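Local coordinates for protein serine protease inhibitor 2 (Anopheles gambiae, PDB 3PZF) that inhibits clip-domain serine proteases of the mosquito hemolymph, forming a covalent complex with CLIPB9, and so holds back the melanization immune response, at residues Gln18-Lys31 with Leu261-Trp274. Numbering follows the deposited sequence.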
ATOM      1  N   GLN A  18      -2.759 -17.845   8.609  1.00 31.67           N
ATOM      2  CA  GLN A  18      -3.258 -19.171   8.192  1.00 36.08           C
ATOM      3  C   GLN A  18      -4.620 -19.136   7.515  1.00 35.71           C
ATOM      4  O   GLN A  18      -5.131 -20.190   7.085  1.00 32.28           O
ATOM      5  CB  GLN A  18      -3.322 -20.131   9.381  1.00 42.40           C
ATOM      6  CG  GLN A  18      -1.983 -20.354  10.033  1.00 42.86           C
ATOM      7  CD  GLN A  18      -1.958 -21.584  10.886  1.00 59.04           C
ATOM      8  OE1 GLN A  18      -2.996 -22.033  11.393  1.00 51.79           O
ATOM      9  NE2 GLN A  18      -0.774 -22.162  11.038  1.00 58.37           N
ATOM     10  N   GLY A  19      -5.196 -17.937   7.397  1.00 31.86           N
ATOM     11  CA  GLY A  19      -6.523 -17.789   6.819  1.00 29.41           C
ATOM     12  C   GLY A  19      -6.477 -17.461   5.341  1.00 33.43           C
ATOM     13  O   GLY A  19      -5.438 -17.605   4.688  1.00 33.74           O
ATOM     14  N   GLN A  20      -7.602 -17.006   4.801  1.00 30.33           N
ATOM     15  CA  GLN A  20      -7.659 -16.659   3.392  1.00 33.37           C
ATOM     16  C   GLN A  20      -7.717 -15.157   3.340  1.00 29.62           C
ATOM     17  O   GLN A  20      -8.619 -14.526   3.900  1.00 35.58           O
ATOM     18  CB  GLN A  20      -8.866 -17.283   2.657  1.00 38.35           C
ATOM     19  CG  GLN A  20      -8.609 -18.742   2.165  1.00 51.30           C
ATOM     20  CD  GLN A  20      -9.878 -19.440   1.656  1.00 62.94           C
ATOM     21  OE1 GLN A  20     -10.934 -18.811   1.522  1.00 61.30           O
ATOM     22  NE2 GLN A  20      -9.778 -20.750   1.382  1.00 46.13           N
ATOM     23  N   ARG A  21      -6.721 -14.582   2.689  1.00 28.56           N
ATOM     24  CA  ARG A  21      -6.676 -13.140   2.498  1.00 26.96           C
ATOM     25  C   ARG A  21      -7.795 -12.652   1.578  1.00 31.08           C
ATOM     26  O   ARG A  21      -8.043 -13.252   0.528  1.00 34.42           O
ATOM     27  CB  ARG A  21      -5.330 -12.796   1.880  1.00 24.19           C
ATOM     28  CG  ARG A  21      -4.184 -13.148   2.805  1.00 26.58           C
ATOM     29  CD  ARG A  21      -2.824 -13.108   2.083  1.00 25.67           C
ATOM     30  NE  ARG A  21      -1.760 -13.498   3.000  1.00 25.22           N
ATOM     31  CZ  ARG A  21      -1.472 -14.756   3.330  1.00 33.10           C
ATOM     32  NH1 ARG A  21      -2.169 -15.777   2.807  1.00 27.36           N
ATOM     33  NH2 ARG A  21      -0.498 -14.994   4.197  1.00 28.36           N
ATOM     34  N   GLN A  22      -8.452 -11.559   1.947  1.00 29.30           N
ATOM     35  CA  GLN A  22      -9.422 -10.932   1.045  1.00 23.76           C
ATOM     36  C   GLN A  22      -8.662  -9.945   0.144  1.00 27.21           C
ATOM     37  O   GLN A  22      -8.820  -8.721   0.254  1.00 28.89           O
ATOM     38  CB  GLN A  22     -10.522 -10.205   1.834  1.00 33.15           C
ATOM     39  CG  GLN A  22     -11.380 -11.152   2.639  1.00 54.37           C
ATOM     40  CD  GLN A  22     -12.525 -10.463   3.349  1.00 68.69           C
ATOM     41  OE1 GLN A  22     -13.129 -11.041   4.250  1.00 73.09           O
ATOM     42  NE2 GLN A  22     -12.836  -9.228   2.949  1.00 66.72           N
ATOM     43  N   ASN A  23      -7.825 -10.484  -0.740  1.00 21.80           N
ATOM     44  CA  ASN A  23      -6.884  -9.643  -1.467  1.00 24.39           C
ATOM     45  C   ASN A  23      -7.132  -9.665  -2.965  1.00 25.89           C
ATOM     46  O   ASN A  23      -6.262  -9.274  -3.743  1.00 23.48           O
ATOM     47  CB  ASN A  23      -5.432 -10.048  -1.155  1.00 21.79           C
ATOM     48  CG  ASN A  23      -5.142 -11.498  -1.526  1.00 25.49           C
ATOM     49  OD1 ASN A  23      -6.060 -12.255  -1.901  1.00 25.78           O
ATOM     50  ND2 ASN A  23      -3.886 -11.910  -1.385  1.00 26.52           N
ATOM     51  N   GLU A  24      -8.336 -10.074  -3.371  1.00 25.63           N
ATOM     52  CA  GLU A  24      -8.670 -10.120  -4.793  1.00 26.63           C
ATOM     53  C   GLU A  24      -8.498  -8.755  -5.452  1.00 29.44           C
ATOM     54  O   GLU A  24      -7.821  -8.620  -6.470  1.00 30.83           O
ATOM     55  CB  GLU A  24     -10.118 -10.609  -4.991  1.00 36.14           C
ATOM     56  CG  GLU A  24     -10.376 -12.058  -4.560  1.00 51.15           C
ATOM     57  CD  GLU A  24     -10.601 -12.235  -3.051  1.00 56.94           C
ATOM     58  OE1 GLU A  24     -10.841 -11.232  -2.330  1.00 39.55           O
ATOM     59  OE2 GLU A  24     -10.544 -13.397  -2.593  1.00 64.83           O
ATOM     60  N   PHE A  25      -9.137  -7.742  -4.886  1.00 22.62           N
ATOM     61  CA  PHE A  25      -9.026  -6.388  -5.421  1.00 22.98           C
ATOM     62  C   PHE A  25      -7.573  -5.910  -5.306  1.00 23.24           C
ATOM     63  O   PHE A  25      -7.021  -5.355  -6.247  1.00 27.14           O
ATOM     64  CB  PHE A  25      -9.922  -5.399  -4.677  1.00 24.17           C
ATOM     65  CG  PHE A  25      -9.653  -3.974  -5.074  1.00 24.80           C
ATOM     66  CD1 PHE A  25     -10.194  -3.456  -6.237  1.00 32.26           C
ATOM     67  CD2 PHE A  25      -8.750  -3.208  -4.360  1.00 24.49           C
ATOM     68  CE1 PHE A  25      -9.902  -2.159  -6.636  1.00 27.28           C
ATOM     69  CE2 PHE A  25      -8.440  -1.922  -4.754  1.00 31.10           C
ATOM     70  CZ  PHE A  25      -9.019  -1.393  -5.900  1.00 30.17           C
ATOM     71  N   ASP A  26      -6.956  -6.143  -4.149  1.00 21.03           N
ATOM     72  CA  ASP A  26      -5.565  -5.687  -3.916  1.00 19.91           C
ATOM     73  C   ASP A  26      -4.640  -6.143  -5.034  1.00 19.02           C
ATOM     74  O   ASP A  26      -3.924  -5.323  -5.633  1.00 21.45           O
ATOM     75  CB  ASP A  26      -5.036  -6.229  -2.582  1.00 19.85           C
ATOM     76  CG  ASP A  26      -5.960  -5.888  -1.413  1.00 20.84           C
ATOM     77  OD1 ASP A  26      -7.120  -6.341  -1.435  1.00 22.63           O
ATOM     78  OD2 ASP A  26      -5.508  -5.220  -0.464  1.00 24.49           O
ATOM     79  N   LEU A  27      -4.644  -7.450  -5.310  1.00 18.69           N
ATOM     80  CA  LEU A  27      -3.772  -8.022  -6.322  1.00 24.30           C
ATOM     81  C   LEU A  27      -4.091  -7.502  -7.720  1.00 28.31           C
ATOM     82  O   LEU A  27      -3.181  -7.202  -8.476  1.00 25.83           O
ATOM     83  CB  LEU A  27      -3.833  -9.548  -6.277  1.00 23.70           C
ATOM     84  CG  LEU A  27      -3.306 -10.117  -4.955  1.00 23.44           C
ATOM     85  CD1 LEU A  27      -3.415 -11.639  -4.872  1.00 23.32           C
ATOM     86  CD2 LEU A  27      -1.854  -9.684  -4.772  1.00 23.55           C
ATOM     87  N   MET A  28      -5.372  -7.392  -8.055  1.00 27.21           N
ATOM     88  CA  MET A  28      -5.775  -6.796  -9.336  1.00 27.34           C
ATOM     89  C   MET A  28      -5.236  -5.369  -9.499  1.00 26.60           C
ATOM     90  O   MET A  28      -4.668  -5.012 -10.534  1.00 26.12           O
ATOM     91  CB  MET A  28      -7.314  -6.815  -9.461  1.00 31.70           C
ATOM     92  CG  MET A  28      -7.857  -6.165 -10.728  1.00 48.94           C
ATOM     93  SD  MET A  28      -9.682  -6.069 -10.768  1.00 49.33           S
ATOM     94  CE  MET A  28     -10.030  -5.122  -9.291  1.00 51.37           C
ATOM     95  N   PHE A  29      -5.368  -4.547  -8.468  1.00 25.09           N
ATOM     96  CA  PHE A  29      -4.978  -3.151  -8.582  1.00 23.74           C
ATOM     97  C   PHE A  29      -3.440  -3.007  -8.601  1.00 20.24           C
ATOM     98  O   PHE A  29      -2.884  -2.180  -9.312  1.00 23.36           O
ATOM     99  CB  PHE A  29      -5.540  -2.364  -7.396  1.00 23.71           C
ATOM    100  CG  PHE A  29      -5.402  -0.882  -7.530  1.00 26.27           C
ATOM    101  CD1 PHE A  29      -6.199  -0.179  -8.426  1.00 24.52           C
ATOM    102  CD2 PHE A  29      -4.492  -0.181  -6.745  1.00 23.86           C
ATOM    103  CE1 PHE A  29      -6.076   1.206  -8.546  1.00 24.14           C
ATOM    104  CE2 PHE A  29      -4.375   1.199  -6.847  1.00 23.09           C
ATOM    105  CZ  PHE A  29      -5.166   1.888  -7.753  1.00 27.74           C
ATOM    106  N   VAL A  30      -2.775  -3.796  -7.784  1.00 20.73           N
ATOM    107  CA  VAL A  30      -1.305  -3.807  -7.769  1.00 22.78           C
ATOM    108  C   VAL A  30      -0.795  -4.143  -9.162  1.00 27.89           C
ATOM    109  O   VAL A  30       0.100  -3.482  -9.686  1.00 23.00           O
ATOM    110  CB  VAL A  30      -0.773  -4.817  -6.750  1.00 21.91           C
ATOM    111  CG1 VAL A  30       0.650  -5.250  -7.116  1.00 27.92           C
ATOM    112  CG2 VAL A  30      -0.797  -4.192  -5.339  1.00 23.57           C
ATOM    113  N   LYS A  31      -1.385  -5.149  -9.789  1.00 23.96           N
ATOM    114  CA  LYS A  31      -0.894  -5.573 -11.106  1.00 30.13           C
ATOM    115  C   LYS A  31      -1.060  -4.466 -12.140  1.00 28.10           C
ATOM    116  O   LYS A  31      -0.194  -4.272 -12.999  1.00 33.26           O
ATOM    117  CB  LYS A  31      -1.628  -6.817 -11.592  1.00 33.43           C
ATOM    118  CG  LYS A  31      -1.276  -8.082 -10.849  1.00 31.98           C
ATOM    119  CD  LYS A  31      -1.639  -9.267 -11.717  1.00 43.26           C
ATOM    120  CE  LYS A  31      -2.357 -10.340 -10.968  1.00 51.34           C
ATOM    121  NZ  LYS A  31      -2.656 -11.465 -11.912  1.00 48.07           N
ATOM    122  N   LEU A 261       4.132 -11.902 -12.039  1.00 28.98           N
ATOM    123  CA  LEU A 261       2.878 -11.183 -11.780  1.00 24.91           C
ATOM    124  C   LEU A 261       1.646 -11.848 -12.415  1.00 31.32           C
ATOM    125  O   LEU A 261       0.622 -12.028 -11.761  1.00 31.95           O
ATOM    126  CB  LEU A 261       2.981  -9.736 -12.252  1.00 30.18           C
ATOM    127  CG  LEU A 261       3.747  -8.831 -11.287  1.00 37.39           C
ATOM    128  CD1 LEU A 261       3.892  -7.459 -11.898  1.00 43.31           C
ATOM    129  CD2 LEU A 261       3.041  -8.724  -9.926  1.00 32.69           C
ATOM    130  N   ASP A 262       1.749 -12.226 -13.685  1.00 36.46           N
ATOM    131  CA  ASP A 262       0.635 -12.859 -14.387  1.00 32.84           C
ATOM    132  C   ASP A 262       0.191 -14.163 -13.733  1.00 40.00           C
ATOM    133  O   ASP A 262      -0.942 -14.608 -13.920  1.00 43.31           O
ATOM    134  CB  ASP A 262       1.016 -13.133 -15.844  1.00 46.98           C
ATOM    135  CG  ASP A 262       1.177 -11.858 -16.657  1.00 49.57           C
ATOM    136  OD1 ASP A 262       0.509 -10.855 -16.327  1.00 46.97           O
ATOM    137  OD2 ASP A 262       1.972 -11.859 -17.623  1.00 52.81           O
ATOM    138  N   ARG A 263       1.090 -14.772 -12.972  1.00 32.20           N
ATOM    139  CA  ARG A 263       0.820 -16.045 -12.309  1.00 33.93           C
ATOM    140  C   ARG A 263       0.161 -15.829 -10.967  1.00 39.54           C
ATOM    141  O   ARG A 263      -0.423 -16.752 -10.404  1.00 34.37           O
ATOM    142  CB  ARG A 263       2.125 -16.833 -12.081  1.00 31.29           C
ATOM    143  CG  ARG A 263       2.738 -17.437 -13.347  1.00 48.91           C
ATOM    144  CD  ARG A 263       1.851 -18.535 -13.910  1.00 64.26           C
ATOM    145  NE  ARG A 263       1.675 -19.634 -12.961  1.00 66.59           N
ATOM    146  CZ  ARG A 263       0.742 -20.577 -13.066  1.00 65.42           C
ATOM    147  NH1 ARG A 263      -0.115 -20.558 -14.081  1.00 63.20           N
ATOM    148  NH2 ARG A 263       0.664 -21.537 -12.149  1.00 54.59           N
ATOM    149  N   ILE A 264       0.279 -14.613 -10.441  1.00 32.50           N
ATOM    150  CA  ILE A 264      -0.236 -14.319  -9.112  1.00 28.12           C
ATOM    151  C   ILE A 264      -1.692 -13.912  -9.135  1.00 30.75           C
ATOM    152  O   ILE A 264      -2.085 -13.028  -9.888  1.00 32.85           O
ATOM    153  CB  ILE A 264       0.558 -13.188  -8.451  1.00 25.33           C
ATOM    154  CG1 ILE A 264       1.977 -13.678  -8.118  1.00 24.46           C
ATOM    155  CG2 ILE A 264      -0.145 -12.712  -7.189  1.00 26.58           C
ATOM    156  CD1 ILE A 264       2.866 -12.558  -7.621  1.00 25.11           C
ATOM    157  N   ASN A 265      -2.487 -14.580  -8.299  1.00 31.01           N
ATOM    158  CA  ASN A 265      -3.874 -14.205  -8.055  1.00 29.49           C
ATOM    159  C   ASN A 265      -4.158 -14.653  -6.634  1.00 28.13           C
ATOM    160  O   ASN A 265      -3.274 -15.196  -5.985  1.00 30.08           O
ATOM    161  CB  ASN A 265      -4.812 -14.852  -9.074  1.00 29.40           C
ATOM    162  CG  ASN A 265      -4.614 -16.360  -9.168  1.00 39.17           C
ATOM    163  OD1 ASN A 265      -4.903 -17.077  -8.222  1.00 37.91           O
ATOM    164  ND2 ASN A 265      -4.123 -16.836 -10.307  1.00 48.63           N
ATOM    165  N   SER A 266      -5.352 -14.411  -6.111  1.00 29.46           N
ATOM    166  CA  SER A 266      -5.573 -14.711  -4.700  1.00 23.96           C
ATOM    167  C   SER A 266      -5.264 -16.168  -4.348  1.00 30.66           C
ATOM    168  O   SER A 266      -4.673 -16.434  -3.306  1.00 26.76           O
ATOM    169  CB  SER A 266      -7.008 -14.384  -4.289  1.00 25.98           C
ATOM    170  OG  SER A 266      -7.174 -12.972  -4.331  1.00 36.23           O
ATOM    171  N   ALA A 267      -5.737 -17.103  -5.176  1.00 28.48           N
ATOM    172  CA  ALA A 267      -5.573 -18.530  -4.880  1.00 33.26           C
ATOM    173  C   ALA A 267      -4.127 -18.961  -5.074  1.00 26.58           C
ATOM    174  O   ALA A 267      -3.598 -19.727  -4.287  1.00 30.85           O
ATOM    175  CB  ALA A 267      -6.501 -19.370  -5.771  1.00 35.71           C
ATOM    176  N   SER A 268      -3.487 -18.490  -6.131  1.00 27.10           N
ATOM    177  CA  SER A 268      -2.127 -18.944  -6.417  1.00 30.66           C
ATOM    178  C   SER A 268      -1.152 -18.338  -5.401  1.00 31.70           C
ATOM    179  O   SER A 268      -0.156 -18.967  -5.034  1.00 27.87           O
ATOM    180  CB  SER A 268      -1.711 -18.605  -7.842  1.00 32.43           C
ATOM    181  OG  SER A 268      -1.455 -17.220  -7.968  1.00 34.30           O
ATOM    182  N   LEU A 269      -1.448 -17.130  -4.913  1.00 30.67           N
ATOM    183  CA  LEU A 269      -0.593 -16.521  -3.899  1.00 24.72           C
ATOM    184  C   LEU A 269      -0.885 -17.188  -2.575  1.00 25.59           C
ATOM    185  O   LEU A 269       0.024 -17.474  -1.803  1.00 29.10           O
ATOM    186  CB  LEU A 269      -0.804 -14.996  -3.806  1.00 21.64           C
ATOM    187  CG  LEU A 269       0.105 -14.257  -2.809  1.00 25.25           C
ATOM    188  CD1 LEU A 269       1.546 -14.350  -3.255  1.00 26.62           C
ATOM    189  CD2 LEU A 269      -0.351 -12.760  -2.655  1.00 24.02           C
ATOM    190  N   HIS A 270      -2.149 -17.496  -2.321  1.00 24.77           N
ATOM    191  CA  HIS A 270      -2.483 -18.267  -1.136  1.00 23.26           C
ATOM    192  C   HIS A 270      -1.636 -19.548  -1.062  1.00 26.50           C
ATOM    193  O   HIS A 270      -1.037 -19.845  -0.028  1.00 25.37           O
ATOM    194  CB  HIS A 270      -3.964 -18.659  -1.099  1.00 26.40           C
ATOM    195  CG  HIS A 270      -4.319 -19.429   0.127  1.00 34.29           C
ATOM    196  ND1 HIS A 270      -4.467 -18.829   1.357  1.00 31.95           N
ATOM    197  CD2 HIS A 270      -4.480 -20.756   0.336  1.00 31.87           C
ATOM    198  CE1 HIS A 270      -4.732 -19.746   2.264  1.00 31.13           C
ATOM    199  NE2 HIS A 270      -4.728 -20.932   1.669  1.00 32.40           N
ATOM    200  N   GLN A 271      -1.617 -20.325  -2.147  1.00 25.07           N
ATOM    201  CA  GLN A 271      -0.907 -21.607  -2.142  1.00 29.81           C
ATOM    202  C   GLN A 271       0.587 -21.381  -2.029  1.00 30.03           C
ATOM    203  O   GLN A 271       1.262 -22.095  -1.309  1.00 27.94           O
ATOM    204  CB  GLN A 271      -1.196 -22.397  -3.409  1.00 29.98           C
ATOM    205  CG  GLN A 271      -0.524 -23.782  -3.424  1.00 32.68           C
ATOM    206  CD  GLN A 271      -0.699 -24.481  -4.736  1.00 46.56           C
ATOM    207  OE1 GLN A 271      -1.775 -24.458  -5.314  1.00 46.75           O
ATOM    208  NE2 GLN A 271       0.354 -25.126  -5.211  1.00 58.59           N
ATOM    209  N   ALA A 272       1.110 -20.377  -2.730  1.00 29.98           N
ATOM    210  CA  ALA A 272       2.570 -20.149  -2.709  1.00 27.14           C
ATOM    211  C   ALA A 272       2.999 -19.834  -1.272  1.00 27.80           C
ATOM    212  O   ALA A 272       3.994 -20.358  -0.793  1.00 25.95           O
ATOM    213  CB  ALA A 272       2.964 -19.024  -3.643  1.00 26.83           C
ATOM    214  N   LEU A 273       2.222 -19.025  -0.560  1.00 26.16           N
ATOM    215  CA  LEU A 273       2.568 -18.711   0.829  1.00 24.96           C
ATOM    216  C   LEU A 273       2.347 -19.944   1.725  1.00 29.31           C
ATOM    217  O   LEU A 273       3.086 -20.179   2.691  1.00 25.79           O
ATOM    218  CB  LEU A 273       1.771 -17.528   1.356  1.00 23.43           C
ATOM    219  CG  LEU A 273       1.902 -16.222   0.538  1.00 26.67           C
ATOM    220  CD1 LEU A 273       0.987 -15.112   1.129  1.00 32.07           C
ATOM    221  CD2 LEU A 273       3.319 -15.754   0.419  1.00 25.56           C
ATOM    222  N   TRP A 274       1.344 -20.740   1.379  1.00 25.53           N
ATOM    223  CA  TRP A 274       1.021 -21.948   2.144  1.00 27.40           C
ATOM    224  C   TRP A 274       2.170 -22.923   2.147  1.00 28.76           C
ATOM    225  O   TRP A 274       2.439 -23.592   3.145  1.00 32.53           O
ATOM    226  CB  TRP A 274      -0.228 -22.611   1.532  1.00 25.16           C
ATOM    227  CG  TRP A 274      -0.831 -23.752   2.331  1.00 28.16           C
ATOM    228  CD1 TRP A 274      -0.786 -25.105   2.047  1.00 30.66           C
ATOM    229  CD2 TRP A 274      -1.612 -23.618   3.513  1.00 28.64           C
ATOM    230  NE1 TRP A 274      -1.488 -25.811   3.013  1.00 33.85           N
ATOM    231  CE2 TRP A 274      -2.017 -24.913   3.908  1.00 34.48           C
ATOM    232  CE3 TRP A 274      -2.028 -22.515   4.270  1.00 34.34           C
ATOM    233  CZ2 TRP A 274      -2.784 -25.137   5.050  1.00 42.26           C
ATOM    234  CZ3 TRP A 274      -2.792 -22.735   5.396  1.00 40.07           C
ATOM    235  CH2 TRP A 274      -3.171 -24.038   5.773  1.00 44.85           C
TER
HETATM  236  O   HOH W   1      -4.617 -16.037   1.183  1.00 27.39           O
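Glu24 and Ser266 mark where the two segments run close, each the first residue of a helix. Helices 24-31 and 266-274 lie at 102° to each other, their axes 10.6 Å apart at closest approach. Before its helix, the loop 18-23 runs along helix 266-274, from Trp274 at Gln18 back to Ser266 at Glu24. At the other end, Lys31 reaches the turn between helices 257-263 and 266-274. Its chain bends at chi3 (-135°) and brings Lys31 NZ 2.6 Å from Ile264 O, almost straight in line with the carbonyl. A weak second bond goes from Lys31 NZ to Leu261 O, in the last turn of helix 257-263. Leu27 fills the middle. Leu27 CD1 rests on the backbone at Asn265 and Ser266, and also lies 3.9 Å from Leu269 CD2. Asn265 and Ser268 form a capping box that starts the second helix. Farther along, Leu273 CD1 sits over the centre of the Arg21 guanidinium, 3.3 Å from Arg21 CZ. Water 1 lies in the guanidinium plane and accepts from Arg21 N and NH1. Water 1 also lies 2.8 Å from His270 ND1, in the ring plane, and so links Arg21 to His270. Gly19 O meets the edge of that ring at CE1. In this serpin the contact joins the N-terminal loop and first helix, 24-35, to helices 257-263 and 266-274. Arg21 forms a salt bridge with Glu379. Leu27 also touches Met386 of strand 386-392, Phe25 packs on helix 45-58, and Ile264, Leu269 and Leu273 lie against strand 244-251.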